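PDB 5VHV: alkylpurine DNA glycosylase AlkC from Pseudomonas fluorescens, which excises alkylated purine bases from damaged DNA to start base excision repair, apparently without flipping the damaged nucleotide out of the helix. Local coordinates for residues Y291-V296 / K305-K310; H341-L346 / A355-R360; G268-L273 / R323-I328; I255-V260 / S274-S279. All blocks are in the same frame, centred on the assembly; numbering follows the deposited sequence. Where two conformers were deposited one is given.

Interaction 1 of 4, residues Y291-V296 / K305-K310; sequences YAIDYV and KVFKLK. With nucleotides of chain D; nucleotides of chain C.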
# COMPACT_ATOMS: atom_id res chain seq x y z
N TYR A 291 5.26 -17.68 10.87
CA TYR A 291 4.57 -18.15 12.07
C TYR A 291 3.25 -17.42 12.18
O TYR A 291 3.02 -16.41 11.52
CB TYR A 291 5.39 -17.95 13.35
CG TYR A 291 5.63 -16.53 13.80
CD1 TYR A 291 6.61 -15.76 13.21
CD2 TYR A 291 4.91 -15.99 14.87
CE1 TYR A 291 6.85 -14.47 13.63
CE2 TYR A 291 5.16 -14.69 15.30
CZ TYR A 291 6.13 -13.96 14.69
OH TYR A 291 6.40 -12.68 15.09
N ALA A 292 2.36 -17.99 12.98
CA ALA A 292 1.06 -17.38 13.17
C ALA A 292 0.66 -17.38 14.63
O ALA A 292 0.98 -18.31 15.37
CB ALA A 292 -0.01 -18.09 12.36
N ILE A 293 -0.03 -16.33 15.05
CA ILE A 293 -0.60 -16.24 16.39
C ILE A 293 -2.12 -16.26 16.29
O ILE A 293 -2.72 -15.49 15.54
CB ILE A 293 -0.14 -14.98 17.13
CG1 ILE A 293 1.39 -14.95 17.21
CG2 ILE A 293 -0.78 -14.95 18.53
CD1 ILE A 293 1.96 -13.71 17.93
N ASP A 294 -2.74 -17.13 17.09
CA ASP A 294 -4.18 -17.12 17.31
C ASP A 294 -4.47 -16.16 18.44
O ASP A 294 -4.45 -16.54 19.61
CB ASP A 294 -4.68 -18.52 17.69
CG ASP A 294 -4.58 -19.52 16.55
OD1 ASP A 294 -4.62 -19.10 15.38
OD2 ASP A 294 -4.46 -20.73 16.84
N TYR A 295 -4.72 -14.89 18.12
CA TYR A 295 -4.98 -13.92 19.18
C TYR A 295 -6.34 -14.12 19.85
O TYR A 295 -7.35 -14.39 19.18
CB TYR A 295 -4.92 -12.52 18.60
CG TYR A 295 -3.53 -12.02 18.30
CD1 TYR A 295 -2.75 -11.45 19.31
CD2 TYR A 295 -3.02 -12.08 17.02
CE1 TYR A 295 -1.49 -10.94 19.02
CE2 TYR A 295 -1.75 -11.58 16.72
CZ TYR A 295 -1.00 -11.02 17.73
OH TYR A 295 0.22 -10.52 17.41
N VAL A 296 -6.38 -13.94 21.17
CA VAL A 296 -7.66 -13.79 21.87
C VAL A 296 -8.22 -12.41 21.59
O VAL A 296 -7.51 -11.40 21.73
CB VAL A 296 -7.48 -14.00 23.38
CG1 VAL A 296 -8.83 -13.87 24.12
CG2 VAL A 296 -6.81 -15.35 23.68
N LYS A 305 -3.09 -14.98 12.67
CA LYS A 305 -2.42 -13.82 12.08
C LYS A 305 -0.98 -14.23 11.77
O LYS A 305 -0.22 -14.58 12.68
CB LYS A 305 -2.44 -12.62 13.03
CG LYS A 305 -1.49 -11.47 12.63
CD LYS A 305 -1.83 -10.85 11.28
CE LYS A 305 -0.91 -9.68 10.94
NZ LYS A 305 -1.25 -9.10 9.61
N VAL A 306 -0.61 -14.15 10.49
CA VAL A 306 0.67 -14.66 10.01
C VAL A 306 1.68 -13.52 9.97
O VAL A 306 1.42 -12.44 9.40
CB VAL A 306 0.52 -15.30 8.62
CG1 VAL A 306 1.88 -15.76 8.10
CG2 VAL A 306 -0.46 -16.47 8.67
N PHE A 307 2.86 -13.79 10.55
CA PHE A 307 4.02 -12.91 10.49
C PHE A 307 5.15 -13.61 9.74
O PHE A 307 5.33 -14.83 9.83
CB PHE A 307 4.47 -12.54 11.90
CG PHE A 307 3.46 -11.73 12.66
CD1 PHE A 307 3.20 -10.43 12.29
CD2 PHE A 307 2.78 -12.26 13.74
CE1 PHE A 307 2.25 -9.66 13.00
CE2 PHE A 307 1.85 -11.49 14.45
CZ PHE A 307 1.60 -10.22 14.09
N LYS A 308 5.94 -12.81 9.03
CA LYS A 308 7.05 -13.35 8.26
C LYS A 308 8.23 -13.65 9.17
O LYS A 308 8.53 -12.88 10.09
CB LYS A 308 7.49 -12.35 7.20
CG LYS A 308 6.37 -11.91 6.27
CD LYS A 308 5.78 -13.10 5.48
CE LYS A 308 6.81 -13.70 4.53
NZ LYS A 308 6.29 -14.91 3.77
N LEU A 309 8.92 -14.75 8.90
CA LEU A 309 10.11 -15.07 9.67
C LEU A 309 11.36 -15.11 8.80
O LEU A 309 12.20 -14.21 8.93
CB LEU A 309 9.90 -16.39 10.42
CG LEU A 309 10.07 -16.32 11.92
CD1 LEU A 309 9.76 -17.72 12.50
CD2 LEU A 309 11.45 -15.87 12.26
N LYS A 310 11.51 -16.10 7.92
CA LYS A 310 12.74 -16.26 7.16
C LYS A 310 12.43 -17.03 5.88
O LYS A 310 11.68 -18.00 5.90
CB LYS A 310 13.78 -17.02 8.00
CG LYS A 310 15.22 -16.90 7.55
CD LYS A 310 16.13 -17.77 8.42
CE LYS A 310 17.58 -17.73 7.98
NZ LYS A 310 18.23 -16.43 8.30
P DG D 3 5.51 -8.73 8.59
OP1 DG D 3 5.33 -10.03 9.26
OP2 DG D 3 4.68 -8.32 7.43
O5' DG D 3 5.31 -7.56 9.62
C5' DG D 3 5.84 -7.65 10.96
C4' DG D 3 5.43 -6.44 11.77
O4' DG D 3 6.18 -5.26 11.35
C3' DG D 3 3.95 -6.05 11.68
O3' DG D 3 3.52 -5.70 12.99
C2' DG D 3 3.94 -4.88 10.66
C1' DG D 3 5.30 -4.22 10.90
N9 DG D 3 5.96 -3.64 9.72
C8 DG D 3 6.05 -4.17 8.46
N7 DG D 3 6.76 -3.44 7.63
C5 DG D 3 7.19 -2.38 8.41
C6 DG D 3 7.99 -1.27 8.06
O6 DG D 3 8.52 -1.02 6.96
N1 DG D 3 8.20 -0.42 9.14
C2 DG D 3 7.68 -0.61 10.38
N2 DG D 3 7.97 0.33 11.29
N3 DG D 3 6.92 -1.65 10.73
C4 DG D 3 6.72 -2.49 9.69
P DC C 5 -4.90 -8.64 8.57
OP1 DC C 5 -4.82 -9.95 7.90
OP2 DC C 5 -3.93 -8.31 9.64
O5' DC C 5 -4.81 -7.51 7.47
C5' DC C 5 -5.56 -7.68 6.29
C4' DC C 5 -5.50 -6.43 5.47
O4' DC C 5 -6.05 -5.33 6.22
C3' DC C 5 -4.09 -6.03 5.08
O3' DC C 5 -3.93 -6.11 3.67
C2' DC C 5 -3.90 -4.62 5.61
C1' DC C 5 -5.31 -4.17 5.95
N1 DC C 5 -5.39 -3.32 7.15
C2 DC C 5 -5.91 -2.04 7.04
O2 DC C 5 -6.28 -1.64 5.92
N3 DC C 5 -6.01 -1.28 8.16
C4 DC C 5 -5.59 -1.78 9.35
N4 DC C 5 -5.71 -1.00 10.44
C5 DC C 5 -5.08 -3.09 9.47
C6 DC C 5 -4.99 -3.82 8.36
P DA D 2 9.56 -8.36 2.98
OP1 DA D 2 9.48 -9.73 2.47
OP2 DA D 2 9.01 -7.21 2.21
O5' DA D 2 8.88 -8.39 4.43
C5' DA D 2 9.43 -9.21 5.45
C4' DA D 2 8.98 -8.77 6.83
O4' DA D 2 9.73 -7.61 7.26
C3' DA D 2 7.53 -8.35 6.93
O3' DA D 2 7.07 -8.63 8.24
C2' DA D 2 7.60 -6.85 6.62
C1' DA D 2 8.89 -6.46 7.34
N9 DA D 2 9.62 -5.34 6.75
C8 DA D 2 9.94 -5.17 5.44
N7 DA D 2 10.67 -4.10 5.20
C5 DA D 2 10.84 -3.53 6.44
C6 DA D 2 11.51 -2.38 6.86
N6 DA D 2 12.17 -1.56 6.01
N1 DA D 2 11.51 -2.09 8.19
C2 DA D 2 10.86 -2.91 9.02
N3 DA D 2 10.19 -4.03 8.74
C4 DA D 2 10.21 -4.29 7.42

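Interaction 2 of 4, residues H341-L346 / A355-R360; sequences HVVHVL and AEFELR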
# COMPACT_ATOMS: atom_id res chain seq x y z
N HIS A 341 -2.65 -17.83 24.16
CA HIS A 341 -2.32 -17.45 22.79
C HIS A 341 -1.48 -18.57 22.19
O HIS A 341 -0.40 -18.89 22.70
CB HIS A 341 -1.55 -16.14 22.77
CG HIS A 341 -2.41 -14.93 22.98
ND1 HIS A 341 -3.06 -14.69 24.17
CD2 HIS A 341 -2.71 -13.89 22.16
CE1 HIS A 341 -3.75 -13.56 24.07
NE2 HIS A 341 -3.55 -13.05 22.87
N VAL A 342 -1.97 -19.16 21.11
CA VAL A 342 -1.28 -20.27 20.45
C VAL A 342 -0.46 -19.72 19.28
O VAL A 342 -0.94 -18.88 18.51
CB VAL A 342 -2.27 -21.34 19.99
CG1 VAL A 342 -1.53 -22.51 19.32
CG2 VAL A 342 -3.10 -21.85 21.18
N VAL A 343 0.77 -20.22 19.15
CA VAL A 343 1.74 -19.80 18.12
C VAL A 343 2.04 -21.02 17.26
O VAL A 343 2.43 -22.06 17.80
CB VAL A 343 3.02 -19.25 18.75
CG1 VAL A 343 4.00 -18.77 17.68
CG2 VAL A 343 2.70 -18.12 19.70
N HIS A 344 1.82 -20.90 15.95
CA HIS A 344 2.06 -22.00 15.01
C HIS A 344 3.27 -21.69 14.13
O HIS A 344 3.42 -20.57 13.64
CB HIS A 344 0.86 -22.24 14.10
CG HIS A 344 -0.44 -22.40 14.83
ND1 HIS A 344 -0.89 -23.61 15.30
CD2 HIS A 344 -1.41 -21.50 15.14
CE1 HIS A 344 -2.06 -23.45 15.88
NE2 HIS A 344 -2.39 -22.17 15.80
N VAL A 345 4.12 -22.70 13.90
CA VAL A 345 5.27 -22.58 12.99
C VAL A 345 4.86 -23.12 11.63
O VAL A 345 4.33 -24.23 11.52
CB VAL A 345 6.50 -23.32 13.53
CG1 VAL A 345 7.63 -23.33 12.51
CG2 VAL A 345 7.00 -22.66 14.81
N LEU A 346 5.11 -22.33 10.59
CA LEU A 346 4.68 -22.63 9.22
C LEU A 346 5.91 -22.79 8.34
O LEU A 346 6.76 -21.89 8.29
CB LEU A 346 3.81 -21.50 8.65
CG LEU A 346 2.63 -21.08 9.52
CD1 LEU A 346 2.08 -19.72 9.08
CD2 LEU A 346 1.57 -22.14 9.43
N ALA A 355 3.19 -23.80 20.01
CA ALA A 355 3.51 -23.54 21.40
C ALA A 355 2.55 -22.46 21.90
O ALA A 355 1.74 -21.94 21.14
CB ALA A 355 4.98 -23.12 21.58
N GLU A 356 2.61 -22.17 23.19
CA GLU A 356 1.61 -21.30 23.78
C GLU A 356 2.28 -20.27 24.68
O GLU A 356 3.32 -20.54 25.28
CB GLU A 356 0.59 -22.08 24.64
CG GLU A 356 -0.12 -23.20 23.94
CD GLU A 356 0.72 -24.45 23.81
OE1 GLU A 356 1.29 -24.90 24.83
OE2 GLU A 356 0.83 -24.96 22.68
N PHE A 357 1.65 -19.12 24.80
CA PHE A 357 1.94 -18.22 25.91
C PHE A 357 0.62 -17.69 26.46
O PHE A 357 -0.36 -17.55 25.73
CB PHE A 357 2.86 -17.07 25.51
CG PHE A 357 2.27 -16.07 24.54
CD1 PHE A 357 2.36 -16.26 23.17
CD2 PHE A 357 1.67 -14.90 25.00
CE1 PHE A 357 1.84 -15.32 22.28
CE2 PHE A 357 1.17 -13.97 24.13
CZ PHE A 357 1.25 -14.18 22.76
N GLU A 358 0.63 -17.41 27.76
CA GLU A 358 -0.53 -16.85 28.44
C GLU A 358 -0.32 -15.36 28.63
O GLU A 358 0.72 -14.93 29.14
CB GLU A 358 -0.72 -17.51 29.80
CG GLU A 358 -1.97 -17.05 30.53
CD GLU A 358 -3.24 -17.79 30.10
OE1 GLU A 358 -3.17 -18.83 29.39
OE2 GLU A 358 -4.33 -17.32 30.50
N LEU A 359 -1.31 -14.57 28.22
CA LEU A 359 -1.32 -13.13 28.46
C LEU A 359 -2.19 -12.88 29.69
O LEU A 359 -3.36 -13.29 29.73
CB LEU A 359 -1.84 -12.37 27.24
CG LEU A 359 -1.97 -10.86 27.37
CD1 LEU A 359 -0.62 -10.24 27.72
CD2 LEU A 359 -2.49 -10.27 26.05
N ARG A 360 -1.61 -12.26 30.71
CA ARG A 360 -2.28 -12.13 32.01
C ARG A 360 -3.35 -11.04 31.94
O ARG A 360 -3.24 -10.08 31.17
CB ARG A 360 -1.29 -11.78 33.12
CG ARG A 360 -0.54 -12.96 33.71
CD ARG A 360 0.06 -12.59 35.07
NE ARG A 360 1.14 -13.49 35.46
CZ ARG A 360 2.42 -13.34 35.11
NH1 ARG A 360 2.80 -12.33 34.34
NH2 ARG A 360 3.32 -14.21 35.52

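Interaction 3 of 4, residues G268-L273 / R323-I328; sequences GERINL and RREQHI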
# COMPACT_ATOMS: atom_id res chain seq x y z
N GLY A 268 2.78 -5.64 27.44
CA GLY A 268 3.96 -4.81 27.39
C GLY A 268 5.26 -5.57 27.31
O GLY A 268 6.29 -4.96 26.96
N GLU A 269 5.27 -6.86 27.64
CA GLU A 269 6.48 -7.66 27.62
C GLU A 269 6.72 -8.25 26.22
O GLU A 269 5.88 -8.14 25.32
CB GLU A 269 6.40 -8.79 28.64
CG GLU A 269 6.42 -8.38 30.10
CD GLU A 269 6.31 -9.62 31.02
OE1 GLU A 269 5.33 -9.73 31.77
OE2 GLU A 269 7.18 -10.52 30.93
N ARG A 270 7.88 -8.87 26.06
CA ARG A 270 8.23 -9.57 24.83
C ARG A 270 8.09 -11.07 25.00
O ARG A 270 8.38 -11.63 26.06
CB ARG A 270 9.69 -9.29 24.43
CG ARG A 270 9.92 -8.02 23.62
CD ARG A 270 9.95 -6.78 24.46
NE ARG A 270 10.38 -5.59 23.71
CZ ARG A 270 10.21 -4.35 24.14
NH1 ARG A 270 9.64 -4.12 25.31
NH2 ARG A 270 10.60 -3.33 23.39
N ILE A 271 7.71 -11.72 23.91
CA ILE A 271 7.83 -13.17 23.80
C ILE A 271 8.97 -13.46 22.85
O ILE A 271 9.38 -12.62 22.05
CB ILE A 271 6.53 -13.83 23.31
CG1 ILE A 271 6.15 -13.33 21.90
CG2 ILE A 271 5.44 -13.56 24.32
CD1 ILE A 271 5.09 -14.17 21.19
N ASN A 272 9.49 -14.68 22.95
CA ASN A 272 10.59 -15.16 22.11
C ASN A 272 10.19 -16.52 21.55
O ASN A 272 10.06 -17.49 22.30
CB ASN A 272 11.88 -15.28 22.90
CG ASN A 272 12.29 -13.97 23.52
OD1 ASN A 272 13.02 -13.19 22.91
ND2 ASN A 272 11.80 -13.70 24.73
N LEU A 273 10.02 -16.57 20.24
CA LEU A 273 9.75 -17.80 19.52
C LEU A 273 11.07 -18.36 19.01
O LEU A 273 11.83 -17.66 18.33
CB LEU A 273 8.81 -17.52 18.34
CG LEU A 273 8.65 -18.64 17.32
CD1 LEU A 273 8.03 -19.90 17.92
CD2 LEU A 273 7.78 -18.14 16.16
N ARG A 323 14.89 -17.72 15.45
CA ARG A 323 14.52 -17.05 16.69
C ARG A 323 13.90 -15.71 16.34
O ARG A 323 14.47 -14.98 15.53
CB ARG A 323 15.74 -16.85 17.59
CG ARG A 323 15.42 -16.12 18.89
CD ARG A 323 16.66 -16.03 19.78
NE ARG A 323 16.37 -15.37 21.05
CZ ARG A 323 16.08 -16.02 22.17
NH1 ARG A 323 16.05 -17.34 22.19
NH2 ARG A 323 15.83 -15.33 23.28
N ARG A 324 12.76 -15.40 16.95
CA ARG A 324 12.09 -14.12 16.74
C ARG A 324 11.51 -13.62 18.05
O ARG A 324 10.74 -14.33 18.69
CB ARG A 324 10.97 -14.24 15.69
CG ARG A 324 10.11 -12.99 15.50
CD ARG A 324 10.87 -11.73 15.13
NE ARG A 324 11.80 -11.92 14.00
CZ ARG A 324 11.44 -12.01 12.72
NH1 ARG A 324 10.17 -11.93 12.37
NH2 ARG A 324 12.36 -12.21 11.79
N GLU A 325 11.88 -12.41 18.43
CA GLU A 325 11.29 -11.71 19.55
C GLU A 325 10.11 -10.86 19.06
O GLU A 325 10.17 -10.27 17.99
CB GLU A 325 12.38 -10.87 20.21
CG GLU A 325 11.95 -9.90 21.24
CD GLU A 325 13.12 -9.03 21.62
OE1 GLU A 325 13.20 -7.89 21.14
OE2 GLU A 325 13.99 -9.53 22.36
N GLN A 326 9.02 -10.84 19.83
CA GLN A 326 7.86 -10.02 19.47
C GLN A 326 7.38 -9.26 20.70
O GLN A 326 7.24 -9.84 21.77
CB GLN A 326 6.73 -10.85 18.86
CG GLN A 326 5.67 -10.02 18.16
CD GLN A 326 4.56 -10.85 17.55
OE1 GLN A 326 4.79 -11.95 17.04
NE2 GLN A 326 3.33 -10.34 17.65
N HIS A 327 7.13 -7.98 20.52
CA HIS A 327 6.75 -7.09 21.62
C HIS A 327 5.23 -7.03 21.68
O HIS A 327 4.59 -6.48 20.78
CB HIS A 327 7.37 -5.71 21.38
CG HIS A 327 7.03 -4.68 22.42
ND1 HIS A 327 7.21 -3.34 22.19
CD2 HIS A 327 6.53 -4.79 23.68
CE1 HIS A 327 6.85 -2.65 23.26
NE2 HIS A 327 6.42 -3.51 24.18
N ILE A 328 4.65 -7.64 22.71
CA ILE A 328 3.19 -7.76 22.82
C ILE A 328 2.69 -6.61 23.69
O ILE A 328 2.82 -6.63 24.92
CB ILE A 328 2.77 -9.11 23.41
CG1 ILE A 328 3.44 -10.28 22.67
CG2 ILE A 328 1.26 -9.23 23.38
CD1 ILE A 328 3.05 -10.42 21.21
O HOH W 1 11.07 -6.36 21.18

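Interaction 4 of 4, residues I255-V260 / S274-S279; sequences IHHLMV and SFTLES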
# COMPACT_ATOMS: atom_id res chain seq x y z
N ILE A 255 11.69 -30.51 13.13
CA ILE A 255 11.72 -29.32 13.98
C ILE A 255 12.10 -29.74 15.39
O ILE A 255 11.58 -30.74 15.91
CB ILE A 255 10.37 -28.58 13.94
CG1 ILE A 255 10.45 -27.28 14.74
CG2 ILE A 255 9.24 -29.46 14.45
CD1 ILE A 255 9.27 -26.35 14.46
N HIS A 256 13.06 -29.02 15.99
CA HIS A 256 13.55 -29.33 17.33
C HIS A 256 13.50 -28.10 18.22
O HIS A 256 13.55 -26.96 17.75
CB HIS A 256 15.01 -29.83 17.32
CG HIS A 256 15.25 -30.99 16.42
ND1 HIS A 256 14.76 -32.25 16.68
CD2 HIS A 256 15.93 -31.08 15.25
CE1 HIS A 256 15.13 -33.07 15.72
NE2 HIS A 256 15.84 -32.39 14.84
N HIS A 257 13.41 -28.34 19.53
CA HIS A 257 13.57 -27.30 20.53
C HIS A 257 12.48 -26.22 20.45
O HIS A 257 12.71 -25.08 20.85
CB HIS A 257 14.94 -26.61 20.43
CG HIS A 257 16.11 -27.55 20.33
ND1 HIS A 257 16.32 -28.57 21.23
CD2 HIS A 257 17.15 -27.58 19.47
CE1 HIS A 257 17.42 -29.23 20.89
NE2 HIS A 257 17.94 -28.64 19.83
N LEU A 258 11.30 -26.51 19.92
CA LEU A 258 10.32 -25.44 19.71
C LEU A 258 9.85 -24.92 21.06
O LEU A 258 9.47 -25.70 21.93
CB LEU A 258 9.13 -25.94 18.89
CG LEU A 258 7.94 -24.97 18.78
CD1 LEU A 258 8.33 -23.69 18.10
CD2 LEU A 258 6.75 -25.57 18.05
N MET A 259 9.92 -23.61 21.24
CA MET A 259 9.44 -23.03 22.48
C MET A 259 9.04 -21.58 22.27
O MET A 259 9.52 -20.90 21.36
CB MET A 259 10.49 -23.14 23.59
CG MET A 259 11.70 -22.25 23.41
SD MET A 259 12.97 -22.54 24.70
CE MET A 259 13.70 -24.04 24.07
N VAL A 260 8.14 -21.13 23.13
CA VAL A 260 7.86 -19.71 23.30
C VAL A 260 8.13 -19.39 24.76
O VAL A 260 7.65 -20.10 25.65
CB VAL A 260 6.43 -19.35 22.89
CG1 VAL A 260 6.11 -17.91 23.22
CG2 VAL A 260 6.24 -19.57 21.40
N SER A 274 11.37 -19.62 19.34
CA SER A 274 12.58 -20.20 18.79
C SER A 274 12.39 -21.69 18.52
O SER A 274 11.57 -22.36 19.15
CB SER A 274 13.79 -19.97 19.72
OG SER A 274 13.65 -20.62 20.97
N PHE A 275 13.13 -22.17 17.53
CA PHE A 275 13.16 -23.58 17.15
C PHE A 275 14.33 -23.78 16.19
O PHE A 275 14.93 -22.81 15.68
CB PHE A 275 11.85 -24.02 16.50
CG PHE A 275 11.44 -23.16 15.33
CD1 PHE A 275 10.74 -21.98 15.53
CD2 PHE A 275 11.79 -23.51 14.03
CE1 PHE A 275 10.36 -21.18 14.45
CE2 PHE A 275 11.42 -22.72 12.96
CZ PHE A 275 10.70 -21.54 13.17
N THR A 276 14.63 -25.04 15.92
CA THR A 276 15.67 -25.46 15.00
C THR A 276 15.05 -26.35 13.93
O THR A 276 14.25 -27.24 14.25
CB THR A 276 16.77 -26.21 15.75
OG1 THR A 276 17.25 -25.39 16.83
CG2 THR A 276 17.93 -26.56 14.81
N LEU A 277 15.40 -26.11 12.67
CA LEU A 277 15.00 -26.96 11.56
C LEU A 277 16.20 -27.79 11.14
O LEU A 277 17.28 -27.24 10.91
CB LEU A 277 14.49 -26.14 10.38
CG LEU A 277 13.26 -25.29 10.65
CD1 LEU A 277 12.91 -24.46 9.43
CD2 LEU A 277 12.07 -26.16 11.05
N GLU A 278 16.01 -29.10 11.04
CA GLU A 278 17.04 -30.01 10.56
C GLU A 278 16.60 -30.60 9.23
O GLU A 278 15.55 -31.26 9.16
CB GLU A 278 17.29 -31.13 11.57
CG GLU A 278 18.33 -32.15 11.09
CD GLU A 278 18.23 -33.48 11.82
OE1 GLU A 278 18.79 -34.47 11.30
OE2 GLU A 278 17.60 -33.52 12.89
N SER A 279 17.40 -30.40 8.20
CA SER A 279 17.11 -31.03 6.92
C SER A 279 17.27 -32.54 7.02
O SER A 279 18.22 -33.05 7.64
CB SER A 279 18.03 -30.50 5.83
OG SER A 279 17.98 -31.35 4.69
O HOH W 2 14.55 -23.13 20.77

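Interaction 1 of 4, residues Y291-V296 / K305-K310
Tyr291 and Phe307 face each other as a hydrogen-bonded antiparallel pair, Ile293 and Lys305 repeat the pattern, and the non-hydrogen-bonded pair Ala292 and Val306 lies between them. The short strand axes come within 4.5 Å at 150°, a twisted hairpin, and Phe307 N reaches Tyr291 O at 2.8 Å.

The tyrosine ring leans across to its partner strand because CG stands between the backbone N and the carbonyl carbon (chi1 68°). Phe307 CB thereby comes over one face of that ring, 3.9 Å from its centroid, in a CH-pi contact, although the two rings themselves meet obliquely. Leu309 CG lies 3.7 Å from Tyr291 CD1. From the opposite direction Tyr295 brings its OH to the edge of the Phe307 ring, 3.5 Å from CE2.

Strand 305-314 also holds the DNA backbone. Lys308 N donates a nearly straight bond of 2.9 Å to OP1 of DG3 of chain D, while the side chain of Lys305, bent at chi2, carries NZ to 2.8 Å from OP2 of DC5 of chain C. Main chain and side chain thus hold phosphates of both DNA strands; the NZ of Lys308 is instead engaged in a salt bridge with Asp290.

Strand 305-314 is outermost, and strand 285-294 continues the sheet into 339-347. Tyr291 and Phe307 pack on strand 319-327, where Tyr291 OH bonds Gln326, while Val306 and Lys308 touch helix 231-235.

Interaction 2 of 4, residues H341-L346 / A355-R360
His341 pairs with Phe357, and Val343 with Ala355, through two rings of reciprocal main-chain hydrogen bonds. All four are short and fairly straight; the bond from His341 N to Phe357 O, for example, measures 2.8 Å. Val342 and Glu356 form the non-hydrogen-bonded pair between them, where the strands come close and CA-H...O contacts form, such as Glu356 CA to His341 O at 3.3 Å.

Aromatic contacts dominate the face that carries His341 and Phe357. The phenylalanine leans over its neighbour strand, its CG placed between N and the carbonyl carbon (chi1 67°), and His341 CB sits over the face of its ring, 3.6 Å from the centroid. The imidazole continues beyond in a plane only 21° from that of the phenyl ring, but slid so far aside that they barely overlap. His341 ND1 is bonded to Gly339 O, which helps fix the ring's rotation.

Van der Waals contacts finish the face. Val343 CG2 meets the edge of the Phe357 ring in its plane, 3.9 Å from CE1, and Leu359 CB lies 3.9 Å from His341 CE1. A serine in place of Phe357 would probably open a gap beneath His341 CB and leave the Val343 methyl without its aromatic edge.

The two strands form a beta hairpin; 339-347 runs between 350-359 and 285-294, and 350-359 lies parallel to 253-265. Across the interior, Phe357 packs on Ile271 and Val343 on Leu273, both of strand 270-279.

Interaction 3 of 4, residues G268-L273 / R323-I328
Arg270 lays its guanidinium flat on the imidazole of His327, planes 5° apart and centres separated by 3.6 Å, so that His327 CG comes over the middle of the guanidinium. The arginine chain is bent at chi2 (80°), which folds the group back over the neighbouring strand. This stack uses the guanidinium's face and keeps its edge for polar partners: a water lying in its plane accepts from Arg270 NE at 2.7 Å and donates to Glu325 OE1 at 2.6 Å. The two charges, too far apart for a salt bridge, are thus linked through solvent. With a leucine in place of His327 the flat ring is gone, and the guanidinium would probably be left without its stacking partner and freer to turn.

Further along this face the side chain of Asn272 runs beside that of Glu325, its OD1 3.6 Å from Glu325 CB, while Asn272 CB lies over a face of the Arg323 guanidinium. The opposite face is of another character. Ile271 and Gln326 point the same way, side by side, and Ile271 CG1 lies 4.2 Å from Ile328 CG1. The polar ends here look beyond the pair, Gln326 turning to Tyr291 of strand 285-294 and Arg324 NH1 bonding Lys308 O.

Reciprocal main-chain bonds join Ile271 to Gln326 and Leu273 to Arg324. One face thus forms a polar surface, while Ile271 and Leu273 turn inward, a two-sided character consistent with the edge of an immunoglobulin-like beta-sandwich.

Interaction 4 of 4, residues I255-V260 / S274-S279
A beta bulge interrupts the hairpin of strands 253-265 and 270-279: His256 pairs with Thr276, but Met259 pairs with Ser274, so the first strand spends one residue more than the second. The extra length is taken up around His257, whose backbone adopts the left-handed conformation (phi 64°) and turns a corner. On one side of it, His256 N bonds Thr276 O at 2.8 Å; on the other, Met259 N bonds Ser274 O at 2.9 Å. The carbonyl of His257 finds a water, which donates to it at 2.7 Å and also bonds Ser274 OG.

The side chains divide between the two faces. Inside, Phe275 receives Ile255 CD1 at 3.8 Å from CD2, and Leu258 CD1 at 3.9 Å from CB; Val345 of strand 339-347 packs against all three residues. On the outer face, the His257 ring turns its edge to Thr276, whose OG1 is bonded to His321.

Toward the open end of the hairpin, away from its turn, His256 NE2 donates to Glu278 OE2 over 2.9 Å. The carboxylate oxygen lies near the ring plane, and ring and carboxylate planes differ by just 25°, so the two flat groups are nearly coplanar. Lys254 adds a long, weak ion pair to the same oxygen. The bond implies a proton on NE2, and the adjacent carboxylate would probably favour a positively charged imidazole, although the nearby lysine should temper that effect.

In the fold
All four contacts are antiparallel strand pairs of one C-terminal beta domain, and each is partly buried, with an inner face in the core; interactions 3 and 4 include exposed residues on their other, polar and partly water-linked face. Interactions 1, 2 and 4 close hairpins, whereas interaction 3 joins strands far apart in the chain and shares strand 270-279 with interaction 4. Interaction 1 alone touches DNA directly, adding phosphate binding to a buried aromatic face. Interaction 2 is built round a histidine-phenylalanine contact. Their inner residues converge: Leu273 meets Val343, Val345 and Leu258, Phe275 meets Val345 and Leu309, and Tyr291 ties interaction 1 to interaction 3.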